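Local coordinates for protein ubiquitin-conjugating enzyme (Plasmodium vivax, PDB 2FO3) that probably transfers activated ubiquitin to target proteins as an E2 ubiquitin-conjugating enzyme, this chain being its UBC domain, at residues 79-84 with 113-117; 10-14 with 101-105; 55-60 with 71-75; 14-18 with 37-41. All coordinates share one frame; numbering follows the deposited sequence. Where two conformers were deposited one is given.

Interaction 1: 79-84 with 113-117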
loop_
_atom_site.group_PDB
_atom_site.type_symbol
_atom_site.label_atom_id
_atom_site.label_comp_id
_atom_site.label_asym_id
_atom_site.label_seq_id
_atom_site.Cartn_x
_atom_site.Cartn_y
_atom_site.Cartn_z
ATOM N N PRO A 79 -0.713 8.865 8.595
ATOM C CA PRO A 79 0.275 8.860 9.652
ATOM C C PRO A 79 1.084 10.118 9.487
ATOM O O PRO A 79 1.273 10.578 8.358
ATOM C CB PRO A 79 1.127 7.610 9.348
ATOM C CG PRO A 79 0.815 7.244 7.928
ATOM C CD PRO A 79 -0.574 7.703 7.682
ATOM N N LYS A 80 1.517 10.697 10.592
ATOM C CA LYS A 80 2.375 11.870 10.536
ATOM C C LYS A 80 3.769 11.371 10.393
ATOM O O LYS A 80 4.285 10.695 11.302
ATOM C CB LYS A 80 2.197 12.734 11.796
ATOM C CG LYS A 80 0.972 13.618 11.699
ATOM C CD LYS A 80 0.811 14.518 12.878
ATOM C CE LYS A 80 -0.365 15.490 12.659
ATOM N NZ LYS A 80 -0.217 16.384 11.421
ATOM N N HIS A 81 4.357 11.675 9.221
ATOM C CA HIS A 81 5.655 11.173 8.812
ATOM C C HIS A 81 6.258 12.105 7.774
ATOM O O HIS A 81 5.551 12.659 6.920
ATOM C CB HIS A 81 5.497 9.745 8.221
ATOM C CG HIS A 81 6.787 9.011 8.056
ATOM N ND1 HIS A 81 7.597 9.171 6.950
ATOM C CD2 HIS A 81 7.418 8.134 8.863
ATOM C CE1 HIS A 81 8.667 8.407 7.080
ATOM N NE2 HIS A 81 8.585 7.772 8.234
ATOM N N THR A 82 7.578 12.257 7.827
ATOM C CA THR A 82 8.313 13.112 6.888
ATOM C C THR A 82 8.003 12.821 5.420
ATOM O O THR A 82 7.916 13.741 4.612
ATOM C CB THR A 82 9.856 13.004 7.152
ATOM O OG1 THR A 82 10.163 13.699 8.361
ATOM C CG2 THR A 82 10.694 13.621 6.015
ATOM N N HIS A 83 7.821 11.541 5.084
ATOM C CA HIS A 83 7.561 11.107 3.697
ATOM C C HIS A 83 6.085 10.841 3.377
ATOM O O HIS A 83 5.752 10.204 2.356
ATOM C CB HIS A 83 8.376 9.851 3.377
ATOM C CG HIS A 83 9.845 10.077 3.412
ATOM N ND1 HIS A 83 10.458 11.046 2.653
ATOM C CD2 HIS A 83 10.825 9.470 4.115
ATOM C CE1 HIS A 83 11.759 11.028 2.886
ATOM N NE2 HIS A 83 12.009 10.072 3.761
ATOM N N VAL A 84 5.203 11.320 4.234
ATOM C CA VAL A 84 3.779 11.233 3.946
ATOM C C VAL A 84 3.238 12.643 4.015
ATOM O O VAL A 84 3.346 13.297 5.059
ATOM C CB VAL A 84 3.016 10.331 4.963
ATOM C CG1 VAL A 84 1.495 10.231 4.603
ATOM C CG2 VAL A 84 3.685 8.914 5.063
ATOM N N ILE A 113 5.406 0.097 5.303
ATOM C CA ILE A 113 5.339 -0.148 6.734
ATOM C C ILE A 113 6.751 -0.009 7.298
ATOM O O ILE A 113 6.951 0.581 8.348
ATOM C CB ILE A 113 4.744 -1.560 7.058
ATOM C CG1 ILE A 113 3.291 -1.634 6.608
ATOM C CG2 ILE A 113 4.840 -1.869 8.560
ATOM C CD1 ILE A 113 2.738 -3.076 6.636
ATOM N N SER A 114 7.730 -0.544 6.575
ATOM C CA SER A 114 9.134 -0.359 6.951
ATOM C C SER A 114 9.515 1.126 7.087
ATOM O O SER A 114 10.109 1.536 8.120
ATOM C CB SER A 114 10.048 -1.045 5.942
ATOM O OG SER A 114 11.391 -0.921 6.357
ATOM N N MET A 115 9.189 1.913 6.053
ATOM C CA MET A 115 9.439 3.382 6.036
ATOM C C MET A 115 8.844 4.044 7.276
ATOM O O MET A 115 9.527 4.785 7.975
ATOM C CB MET A 115 8.884 4.005 4.758
ATOM C CG MET A 115 9.085 5.543 4.608
ATOM S SD MET A 115 7.930 6.182 3.380
ATOM C CE MET A 115 6.383 6.121 4.284
ATOM N N LEU A 116 7.588 3.727 7.571
ATOM C CA LEU A 116 6.906 4.251 8.756
ATOM C C LEU A 116 7.588 3.835 10.035
ATOM O O LEU A 116 7.768 4.668 10.945
ATOM C CB LEU A 116 5.444 3.791 8.810
ATOM C CG LEU A 116 4.477 4.342 7.765
ATOM C CD1 LEU A 116 3.127 3.713 7.949
ATOM C CD2 LEU A 116 4.403 5.862 7.879
ATOM N N SER A 117 7.951 2.546 10.116
ATOM C CA SER A 117 8.596 2.008 11.300
ATOM C C SER A 117 10.073 2.403 11.310
ATOM O O SER A 117 10.816 2.048 12.222
ATOM C CB SER A 117 8.431 0.496 11.359
ATOM O OG SER A 117 7.057 0.126 11.371
#
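His81 and Met115 hold the loop 79-84 against segment 113-117 of helix 105-116. His81 can be followed outward. His81 CB lies 4.0 Å from Leu116 CD2. CG and CD2 of the ring run on past the same methyl. His81 CE1 then reaches Met115 CG, at 3.8 Å. At the far end, His81 NE2 donates a weak and strongly bent bond to Met115 O, 3.1 Å long with 127° at the hydrogen. The other ring nitrogen, His81 ND1, accepts from His83 N at 3.0 Å. That bond is nearly straight, though the donor sits a little out of the ring plane. The ND1 bond does most to set the ring's rotation; the weak NE2 bond adds to it.

Met115 lies beside this ring. Its chain bends at chi3 (74°), which brings Met115 CE over one face of His81 and on to Val84 CG2 at 4.0 Å. Met115 SD rests 3.7 Å from His83 CB. Leu116 CD2 fills the space between His81 and Pro79 CG. Phe74 of strand 71-74 touches Pro79, Val84 and Leu116.

A type I turn runs from His81 to Val84, and the backbone of His83 is bonded to that of Cys91. The His-Thr-His run probably corresponds to the HPN motif of E2 enzymes, with Cys91 probably matching the family's active-site cysteine.

Interaction 2: 10-14 with 101-105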
loop_
_atom_site.group_PDB
_atom_site.type_symbol
_atom_site.label_atom_id
_atom_site.label_comp_id
_atom_site.label_asym_id
_atom_site.label_seq_id
_atom_site.Cartn_x
_atom_site.Cartn_y
_atom_site.Cartn_z
ATOM N N ARG A 10 -2.649 -9.651 -14.031
ATOM C CA ARG A 10 -1.635 -9.425 -13.020
ATOM C C ARG A 10 -2.292 -9.019 -11.659
ATOM O O ARG A 10 -1.803 -9.405 -10.596
ATOM C CB ARG A 10 -0.618 -8.385 -13.506
ATOM C CG ARG A 10 0.372 -7.960 -12.455
ATOM C CD ARG A 10 1.333 -9.073 -12.033
ATOM N NE ARG A 10 2.278 -8.477 -11.106
ATOM C CZ ARG A 10 3.357 -7.792 -11.471
ATOM N NH1 ARG A 10 3.699 -7.686 -12.750
ATOM N NH2 ARG A 10 4.121 -7.261 -10.550
ATOM N N ILE A 11 -3.405 -8.284 -11.714
ATOM C CA ILE A 11 -4.131 -7.880 -10.494
ATOM C C ILE A 11 -4.597 -9.135 -9.706
ATOM O O ILE A 11 -4.408 -9.223 -8.479
ATOM C CB ILE A 11 -5.307 -6.841 -10.782
ATOM C CG1 ILE A 11 -4.725 -5.478 -11.247
ATOM C CG2 ILE A 11 -6.206 -6.671 -9.549
ATOM C CD1 ILE A 11 -5.818 -4.450 -11.739
ATOM N N GLN A 12 -5.158 -10.108 -10.423
ATOM C CA GLN A 12 -5.588 -11.385 -9.783
ATOM C C GLN A 12 -4.403 -12.134 -9.126
ATOM O O GLN A 12 -4.519 -12.662 -8.007
ATOM C CB GLN A 12 -6.309 -12.285 -10.799
ATOM C CG GLN A 12 -6.898 -13.539 -10.165
ATOM C CD GLN A 12 -8.100 -13.286 -9.261
ATOM O OE1 GLN A 12 -8.635 -12.158 -9.188
ATOM N NE2 GLN A 12 -8.554 -14.354 -8.572
ATOM N N LYS A 13 -3.257 -12.157 -9.814
ATOM C CA LYS A 13 -2.036 -12.775 -9.274
ATOM C C LYS A 13 -1.596 -12.069 -7.984
ATOM O O LYS A 13 -1.279 -12.703 -6.969
ATOM C CB LYS A 13 -0.920 -12.695 -10.332
ATOM C CG LYS A 13 -1.194 -13.572 -11.561
ATOM C CD LYS A 13 -0.142 -13.353 -12.676
ATOM C CE LYS A 13 -0.331 -14.355 -13.798
ATOM N NZ LYS A 13 -1.619 -14.103 -14.490
ATOM N N GLU A 14 -1.579 -10.733 -8.024
ATOM C CA GLU A 14 -1.256 -9.942 -6.821
ATOM C C GLU A 14 -2.265 -10.178 -5.665
ATOM O O GLU A 14 -1.871 -10.227 -4.469
ATOM C CB GLU A 14 -1.181 -8.441 -7.184
ATOM C CG GLU A 14 -0.018 -8.091 -8.123
ATOM C CD GLU A 14 1.353 -8.336 -7.517
ATOM O OE1 GLU A 14 1.505 -8.271 -6.284
ATOM O OE2 GLU A 14 2.289 -8.593 -8.292
ATOM N N PRO A 101 8.513 -3.318 -12.500
ATOM C CA PRO A 101 7.167 -3.874 -12.722
ATOM C C PRO A 101 6.972 -5.261 -12.097
ATOM O O PRO A 101 5.835 -5.766 -12.079
ATOM C CB PRO A 101 7.048 -3.945 -14.255
ATOM C CG PRO A 101 8.475 -3.914 -14.774
ATOM C CD PRO A 101 9.315 -3.247 -13.746
ATOM N N SER A 102 8.049 -5.869 -11.576
ATOM C CA SER A 102 7.933 -7.169 -10.863
ATOM C C SER A 102 7.601 -7.054 -9.376
ATOM O O SER A 102 7.297 -8.056 -8.729
ATOM C CB SER A 102 9.193 -8.041 -11.059
ATOM O OG SER A 102 9.217 -8.440 -12.402
ATOM N N LEU A 103 7.644 -5.826 -8.858
ATOM C CA LEU A 103 7.242 -5.528 -7.485
ATOM C C LEU A 103 5.864 -6.146 -7.200
ATOM O O LEU A 103 4.924 -5.974 -7.995
ATOM C CB LEU A 103 7.194 -4.000 -7.266
ATOM C CG LEU A 103 6.646 -3.352 -5.980
ATOM C CD1 LEU A 103 7.424 -3.783 -4.749
ATOM C CD2 LEU A 103 6.608 -1.806 -6.092
ATOM N N SER A 104 5.767 -6.887 -6.096
ATOM C CA SER A 104 4.471 -7.337 -5.603
ATOM C C SER A 104 3.802 -6.222 -4.809
ATOM O O SER A 104 4.483 -5.400 -4.168
ATOM C CB SER A 104 4.633 -8.569 -4.695
ATOM O OG SER A 104 5.204 -8.249 -3.444
ATOM N N ILE A 105 2.467 -6.196 -4.797
ATOM C CA ILE A 105 1.767 -5.195 -3.979
ATOM C C ILE A 105 2.020 -5.454 -2.482
ATOM O O ILE A 105 2.199 -4.526 -1.695
ATOM C CB ILE A 105 0.252 -5.172 -4.290
ATOM C CG1 ILE A 105 0.015 -4.944 -5.806
ATOM C CG2 ILE A 105 -0.501 -4.169 -3.372
ATOM C CD1 ILE A 105 0.647 -3.624 -6.404
HETATM O O HOH W 1 4.988 -9.521 -8.276
#
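The guanidinium of Arg10 meets Pro101 O and Leu103 O at its edge, near its own plane. A different edge, NE and NH2, takes the carboxylate of Glu14, one turn further along helix 10-20. Side chains of Tyr65 and Pro66 touch Arg10 as well. The carboxylate of Glu14 is approached differently: Ile105 N comes from well above its plane, 51° out of it. Ser104 is the N-cap of helix 105-116, its OG bonded to Gly107 N, and Glu14 receives the N-H of Ile105 in the first turn.

Arg10 grips Pro101 O end-on. Arg10 NH1 and NH2 donate to Pro101 O, at 2.9 and 2.7 Å, from opposite faces of the carbonyl plane. Arg10 NE makes a salt bridge to Glu14 OE2, 2.8 Å long and nearly straight. OE2 offers its anti lone pair to NE. Arg10 NH2 also donates to OE2, from above the carboxylate plane. All these acceptors lie close to the guanidinium plane, which holds the group flat between helix and loop.

Glu14 OE1 accepts from Ile105 N at 2.7 Å. The helix start and Arg10 would both be expected to stabilise a negative charge on Glu14. A water bridges the two segments, donating to Glu14 OE2 (2.9 Å) and to Ser102 O (2.8 Å).

Interaction 3: 55-60 with 71-75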
loop_
_atom_site.group_PDB
_atom_site.type_symbol
_atom_site.label_atom_id
_atom_site.label_comp_id
_atom_site.label_asym_id
_atom_site.label_seq_id
_atom_site.Cartn_x
_atom_site.Cartn_y
_atom_site.Cartn_z
ATOM N N TYR A 55 -4.346 2.856 10.168
ATOM C CA TYR A 55 -4.179 3.620 8.936
ATOM C C TYR A 55 -4.658 2.810 7.745
ATOM O O TYR A 55 -4.544 1.579 7.719
ATOM C CB TYR A 55 -2.714 4.119 8.766
ATOM C CG TYR A 55 -2.304 5.015 9.903
ATOM C CD1 TYR A 55 -2.744 6.350 9.958
ATOM C CD2 TYR A 55 -1.530 4.527 10.964
ATOM C CE1 TYR A 55 -2.400 7.177 11.038
ATOM C CE2 TYR A 55 -1.176 5.347 12.037
ATOM C CZ TYR A 55 -1.623 6.662 12.064
ATOM O OH TYR A 55 -1.283 7.463 13.099
ATOM N N LYS A 56 -5.206 3.502 6.763
ATOM C CA LYS A 56 -5.736 2.862 5.576
ATOM C C LYS A 56 -5.046 3.388 4.337
ATOM O O LYS A 56 -4.944 4.586 4.130
ATOM C CB LYS A 56 -7.259 2.991 5.482
ATOM C CG LYS A 56 -7.952 1.996 6.412
ATOM C CD LYS A 56 -9.434 1.987 6.270
ATOM C CE LYS A 56 -10.019 0.881 7.162
ATOM N NZ LYS A 56 -11.497 0.928 7.227
ATOM N N LEU A 57 -4.589 2.462 3.518
ATOM C CA LEU A 57 -3.839 2.768 2.306
ATOM C C LEU A 57 -4.711 2.438 1.098
ATOM O O LEU A 57 -5.179 1.272 0.921
ATOM C CB LEU A 57 -2.583 1.882 2.320
ATOM C CG LEU A 57 -1.221 2.162 1.728
ATOM C CD1 LEU A 57 -0.640 3.519 2.148
ATOM C CD2 LEU A 57 -0.270 1.017 2.156
ATOM N N LYS A 58 -4.940 3.428 0.255
ATOM C CA LYS A 58 -5.693 3.192 -0.977
ATOM C C LYS A 58 -4.722 2.900 -2.122
ATOM O O LYS A 58 -3.728 3.612 -2.293
ATOM C CB LYS A 58 -6.597 4.353 -1.324
ATOM C CG LYS A 58 -7.447 4.043 -2.549
ATOM C CD LYS A 58 -8.739 4.900 -2.547
ATOM C CE LYS A 58 -9.182 5.176 -3.969
ATOM N NZ LYS A 58 -10.409 6.091 -3.996
ATOM N N ILE A 59 -5.026 1.860 -2.877
ATOM C CA ILE A 59 -4.191 1.387 -3.962
ATOM C C ILE A 59 -4.984 1.369 -5.252
ATOM O O ILE A 59 -5.990 0.692 -5.357
ATOM C CB ILE A 59 -3.573 -0.004 -3.667
ATOM C CG1 ILE A 59 -2.692 0.043 -2.399
ATOM C CG2 ILE A 59 -2.720 -0.473 -4.874
ATOM C CD1 ILE A 59 -2.389 -1.354 -1.840
ATOM N N ILE A 60 -4.541 2.156 -6.232
ATOM C CA ILE A 60 -5.225 2.204 -7.524
ATOM C C ILE A 60 -4.347 1.681 -8.626
ATOM O O ILE A 60 -3.238 2.205 -8.864
ATOM C CB ILE A 60 -5.669 3.655 -7.879
ATOM C CG1 ILE A 60 -6.460 4.283 -6.729
ATOM C CG2 ILE A 60 -6.469 3.668 -9.200
ATOM C CD1 ILE A 60 -6.567 5.766 -6.787
ATOM N N ILE A 71 -0.980 3.599 -8.045
ATOM C CA ILE A 71 -1.001 4.833 -7.256
ATOM C C ILE A 71 -1.385 4.420 -5.825
ATOM O O ILE A 71 -2.382 3.676 -5.624
ATOM C CB ILE A 71 -2.006 5.840 -7.849
ATOM C CG1 ILE A 71 -1.474 6.377 -9.192
ATOM C CG2 ILE A 71 -2.280 6.978 -6.833
ATOM C CD1 ILE A 71 -2.540 6.581 -10.261
ATOM N N VAL A 72 -0.604 4.866 -4.835
ATOM C CA VAL A 72 -0.807 4.433 -3.417
ATOM C C VAL A 72 -0.712 5.626 -2.501
ATOM O O VAL A 72 0.301 6.370 -2.531
ATOM C CB VAL A 72 0.251 3.357 -2.979
ATOM C CG1 VAL A 72 0.037 2.885 -1.528
ATOM C CG2 VAL A 72 0.208 2.176 -3.871
ATOM N N TYR A 73 -1.749 5.832 -1.686
ATOM C CA TYR A 73 -1.727 6.903 -0.712
ATOM C C TYR A 73 -2.584 6.566 0.510
ATOM O O TYR A 73 -3.500 5.731 0.423
ATOM C CB TYR A 73 -2.167 8.230 -1.360
ATOM C CG TYR A 73 -3.591 8.243 -1.854
ATOM C CD1 TYR A 73 -4.631 8.687 -1.032
ATOM C CD2 TYR A 73 -3.905 7.792 -3.147
ATOM C CE1 TYR A 73 -5.939 8.684 -1.473
ATOM C CE2 TYR A 73 -5.232 7.802 -3.615
ATOM C CZ TYR A 73 -6.234 8.253 -2.770
ATOM O OH TYR A 73 -7.531 8.278 -3.217
ATOM N N PHE A 74 -2.286 7.220 1.632
ATOM C CA PHE A 74 -3.037 6.998 2.877
ATOM C C PHE A 74 -4.350 7.764 2.908
ATOM O O PHE A 74 -4.416 8.937 2.490
ATOM C CB PHE A 74 -2.214 7.416 4.069
ATOM C CG PHE A 74 -1.130 6.447 4.428
ATOM C CD1 PHE A 74 -1.418 5.326 5.231
ATOM C CD2 PHE A 74 0.182 6.650 3.986
ATOM C CE1 PHE A 74 -0.402 4.412 5.580
ATOM C CE2 PHE A 74 1.190 5.756 4.329
ATOM C CZ PHE A 74 0.889 4.627 5.139
ATOM N N LEU A 75 -5.403 7.105 3.404
ATOM C CA LEU A 75 -6.681 7.774 3.590
ATOM C C LEU A 75 -6.562 8.673 4.802
ATOM O O LEU A 75 -5.591 8.569 5.567
ATOM C CB LEU A 75 -7.830 6.757 3.712
ATOM C CG LEU A 75 -8.087 5.917 2.445
ATOM C CD1 LEU A 75 -9.246 4.975 2.661
ATOM C CD2 LEU A 75 -8.320 6.783 1.188
HETATM O O HOH W 2 -4.912 6.404 6.916
#
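Leu57 and Phe74 form the tightest part of this antiparallel strand pair. CD1 of Leu57 sits over the middle of the Phe74 ring, 3.4 Å from its centroid, in a CH-pi contact almost along the ring normal. Leu57 CG lies 3.6 Å from Val72 CG1. Ile59 lies alongside Val72 and adds CG1 against CG2. Leu57, Ile59, Val72 and Phe74 are all buried on this face.

The other face is looser and more open to solvent. Lys58 and Tyr73 run side by side there, pointing the same way. The lysine CB lies over the rim of the Tyr73 ring, and the extended chain brings Lys58 CE to 3.6 Å from Tyr73 OH. With chi1 at 64°, CG of Tyr73 stands between its own N and carbonyl carbon, and the ring leans toward strand 55-60. Ile60 CD1 meets the edge of that ring. Beyond it, Ile60 and Ile71 are only loosely matched, CB to CB 4.3 Å.

The backbones are joined by paired bonds at Lys58 with Tyr73 and at Ile60 with Ile71. Leu75 N adds a straight bond to Lys56 O, 2.7 Å. A water accepts from Lys56 N and lies within hydrogen-bonding distance of Leu75 O.

This is a hairpin of the E2 sheet. Strand 37-43 pairs with the far side of strand 54-60, and helix 105-116 covers the buried face through Ile105, Leu108, Ile112 and Leu116.

Interaction 4: 14-18 with 37-41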
loop_
_atom_site.group_PDB
_atom_site.type_symbol
_atom_site.label_atom_id
_atom_site.label_comp_id
_atom_site.label_asym_id
_atom_site.label_seq_id
_atom_site.Cartn_x
_atom_site.Cartn_y
_atom_site.Cartn_z
ATOM N N GLU A 14 -1.579 -10.733 -8.024
ATOM C CA GLU A 14 -1.256 -9.942 -6.821
ATOM C C GLU A 14 -2.265 -10.178 -5.665
ATOM O O GLU A 14 -1.871 -10.227 -4.469
ATOM C CB GLU A 14 -1.181 -8.441 -7.184
ATOM C CG GLU A 14 -0.018 -8.091 -8.123
ATOM C CD GLU A 14 1.353 -8.336 -7.517
ATOM O OE1 GLU A 14 1.505 -8.271 -6.284
ATOM O OE2 GLU A 14 2.289 -8.593 -8.292
ATOM N N LEU A 15 -3.546 -10.308 -6.020
ATOM C CA LEU A 15 -4.609 -10.550 -5.027
ATOM C C LEU A 15 -4.356 -11.870 -4.289
ATOM O O LEU A 15 -4.352 -11.898 -3.070
ATOM C CB LEU A 15 -5.976 -10.572 -5.689
ATOM C CG LEU A 15 -7.191 -10.896 -4.786
ATOM C CD1 LEU A 15 -7.316 -9.995 -3.543
ATOM C CD2 LEU A 15 -8.435 -10.815 -5.660
ATOM N N HIS A 16 -4.128 -12.949 -5.049
ATOM C CA HIS A 16 -3.691 -14.228 -4.462
ATOM C C HIS A 16 -2.483 -14.036 -3.573
ATOM O O HIS A 16 -2.443 -14.517 -2.446
ATOM C CB HIS A 16 -3.362 -15.256 -5.569
ATOM C CG HIS A 16 -2.624 -16.463 -5.062
ATOM N ND1 HIS A 16 -3.166 -17.340 -4.145
ATOM C CD2 HIS A 16 -1.384 -16.936 -5.346
ATOM C CE1 HIS A 16 -2.294 -18.306 -3.890
ATOM N NE2 HIS A 16 -1.202 -18.078 -4.597
ATOM N N ASN A 17 -1.471 -13.330 -4.083
ATOM C CA ASN A 17 -0.249 -13.158 -3.295
ATOM C C ASN A 17 -0.464 -12.447 -1.988
ATOM O O ASN A 17 0.075 -12.868 -0.947
ATOM C CB ASN A 17 0.840 -12.445 -4.108
ATOM C CG ASN A 17 2.087 -12.236 -3.304
ATOM O OD1 ASN A 17 2.415 -11.113 -2.910
ATOM N ND2 ASN A 17 2.761 -13.321 -2.987
ATOM N N PHE A 18 -1.252 -11.368 -2.034
ATOM C CA PHE A 18 -1.555 -10.568 -0.874
ATOM C C PHE A 18 -2.392 -11.369 0.137
ATOM O O PHE A 18 -2.114 -11.340 1.322
ATOM C CB PHE A 18 -2.301 -9.305 -1.272
ATOM C CG PHE A 18 -2.187 -8.206 -0.264
ATOM C CD1 PHE A 18 -1.319 -7.134 -0.487
ATOM C CD2 PHE A 18 -2.936 -8.231 0.909
ATOM C CE1 PHE A 18 -1.221 -6.100 0.442
ATOM C CE2 PHE A 18 -2.834 -7.204 1.874
ATOM C CZ PHE A 18 -1.996 -6.140 1.642
ATOM N N ILE A 37 -9.274 -1.044 -7.637
ATOM C CA ILE A 37 -9.038 -0.337 -6.367
ATOM C C ILE A 37 -9.045 -1.302 -5.156
ATOM O O ILE A 37 -10.007 -2.077 -4.970
ATOM C CB ILE A 37 -10.074 0.821 -6.114
ATOM C CG1 ILE A 37 -9.915 1.940 -7.137
ATOM C CG2 ILE A 37 -9.943 1.365 -4.709
ATOM C CD1 ILE A 37 -10.895 3.103 -6.960
ATOM N N TRP A 38 -7.986 -1.232 -4.350
ATOM C CA TRP A 38 -7.873 -1.961 -3.082
ATOM C C TRP A 38 -7.757 -0.974 -1.937
ATOM O O TRP A 38 -7.272 0.132 -2.115
ATOM C CB TRP A 38 -6.620 -2.867 -3.054
ATOM C CG TRP A 38 -6.550 -3.994 -4.035
ATOM C CD1 TRP A 38 -7.516 -4.382 -4.962
ATOM C CD2 TRP A 38 -5.483 -4.957 -4.144
ATOM N NE1 TRP A 38 -7.071 -5.484 -5.644
ATOM C CE2 TRP A 38 -5.844 -5.868 -5.159
ATOM C CE3 TRP A 38 -4.256 -5.139 -3.469
ATOM C CZ2 TRP A 38 -5.001 -6.943 -5.553
ATOM C CZ3 TRP A 38 -3.409 -6.203 -3.859
ATOM C CH2 TRP A 38 -3.801 -7.095 -4.895
ATOM N N ILE A 39 -8.157 -1.391 -0.747
ATOM C CA ILE A 39 -7.927 -0.619 0.460
ATOM C C ILE A 39 -7.280 -1.555 1.453
ATOM O O ILE A 39 -7.867 -2.575 1.852
ATOM C CB ILE A 39 -9.218 -0.052 1.130
ATOM C CG1 ILE A 39 -10.158 0.618 0.120
ATOM C CG2 ILE A 39 -8.865 0.885 2.310
ATOM C CD1 ILE A 39 -9.644 1.882 -0.423
ATOM N N VAL A 40 -6.069 -1.205 1.839
ATOM C CA VAL A 40 -5.325 -1.966 2.829
ATOM C C VAL A 40 -5.405 -1.297 4.212
ATOM O O VAL A 40 -5.124 -0.090 4.369
ATOM C CB VAL A 40 -3.844 -2.173 2.358
ATOM C CG1 VAL A 40 -2.991 -2.840 3.452
ATOM C CG2 VAL A 40 -3.816 -2.985 1.102
ATOM N N LYS A 41 -5.802 -2.077 5.213
ATOM C CA LYS A 41 -5.821 -1.620 6.606
ATOM C C LYS A 41 -4.541 -2.055 7.325
ATOM O O LYS A 41 -4.217 -3.239 7.363
ATOM C CB LYS A 41 -7.069 -2.178 7.337
ATOM C CG LYS A 41 -7.130 -1.843 8.831
ATOM C CD LYS A 41 -8.469 -2.262 9.429
ATOM C CE LYS A 41 -8.411 -2.239 10.971
ATOM N NZ LYS A 41 -9.775 -2.310 11.640
#
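Trp38 is the bump of this contact. Its six-membered ring projects from strand 37-41 into a hollow on helix 14-18 formed by Glu14, Leu15 and Phe18. The ring enters edge first. Trp38 CH2 pushes against the helix backbone itself, 3.4 Å from Leu15 N and 3.5 Å from Glu14 C, close to the plane of the indole. Beside it, Trp38 CZ2 rests on Leu15 CB at 3.8 Å. CB of Glu14 also touches CH2, while its carboxylate turns away from the strand to Ile105 N.

Phe18, one turn along from Glu14, forms the other wall. The edge of Trp38 is directed at the face of Phe18 in an offset edge-to-face pair. The planes stand at 74° and the ring centroids of Phe18 and Trp38 lie 5.9 Å apart. CZ3 of Trp38 approaches Phe18 CD1 at 4.1 Å. The two side chains run in opposite directions.

A second, smaller bump is Val40, two residues on and on the same side of the strand. Val40 CG2 meets Phe18 CZ at 3.7 Å. CG of Phe18 is anti to its backbone N (chi1 -158°), which carries the ring out from the helix to the valine. Phe18 thus takes the edge of Trp38 toward its face and Val40 at its CZ end. No hydrogen bond crosses the contact.

Segments 14-18 and 37-41 run nearly parallel, their axes 12.3 Å apart, and large side chains span the gap. In this E2 fold, Leu28 of strand 26-30 flanks Leu15 and Trp38. Ile105 and Val109 of helix 105-116 pack on Trp38 and Phe18 respectively, and Ile59 of strand 54-60 adjoins Val40.

In the fold
Interactions 3 and 4 meet in the sheet, since strands 37-43 and 54-60 are neighbours. Interaction 4 is the buried one and is made by packing, with no hydrogen bond across it. Interaction 3 combines backbone bonds with one buried and one more open face. Interactions 1 and 2 lie on opposite sides of the chain's centre, about 23 Å apart between centres, near the two ends of helix 105-116. Interaction 2 is charged and polar, while interaction 1 joins histidine, methionine and aliphatic groups. Interactions 2 and 4 share Glu14 and helix 10-20, and Ile105 packs on Trp38 where they touch. Phe74 connects interaction 3 to interaction 1 through Pro79, Val84 and Leu116.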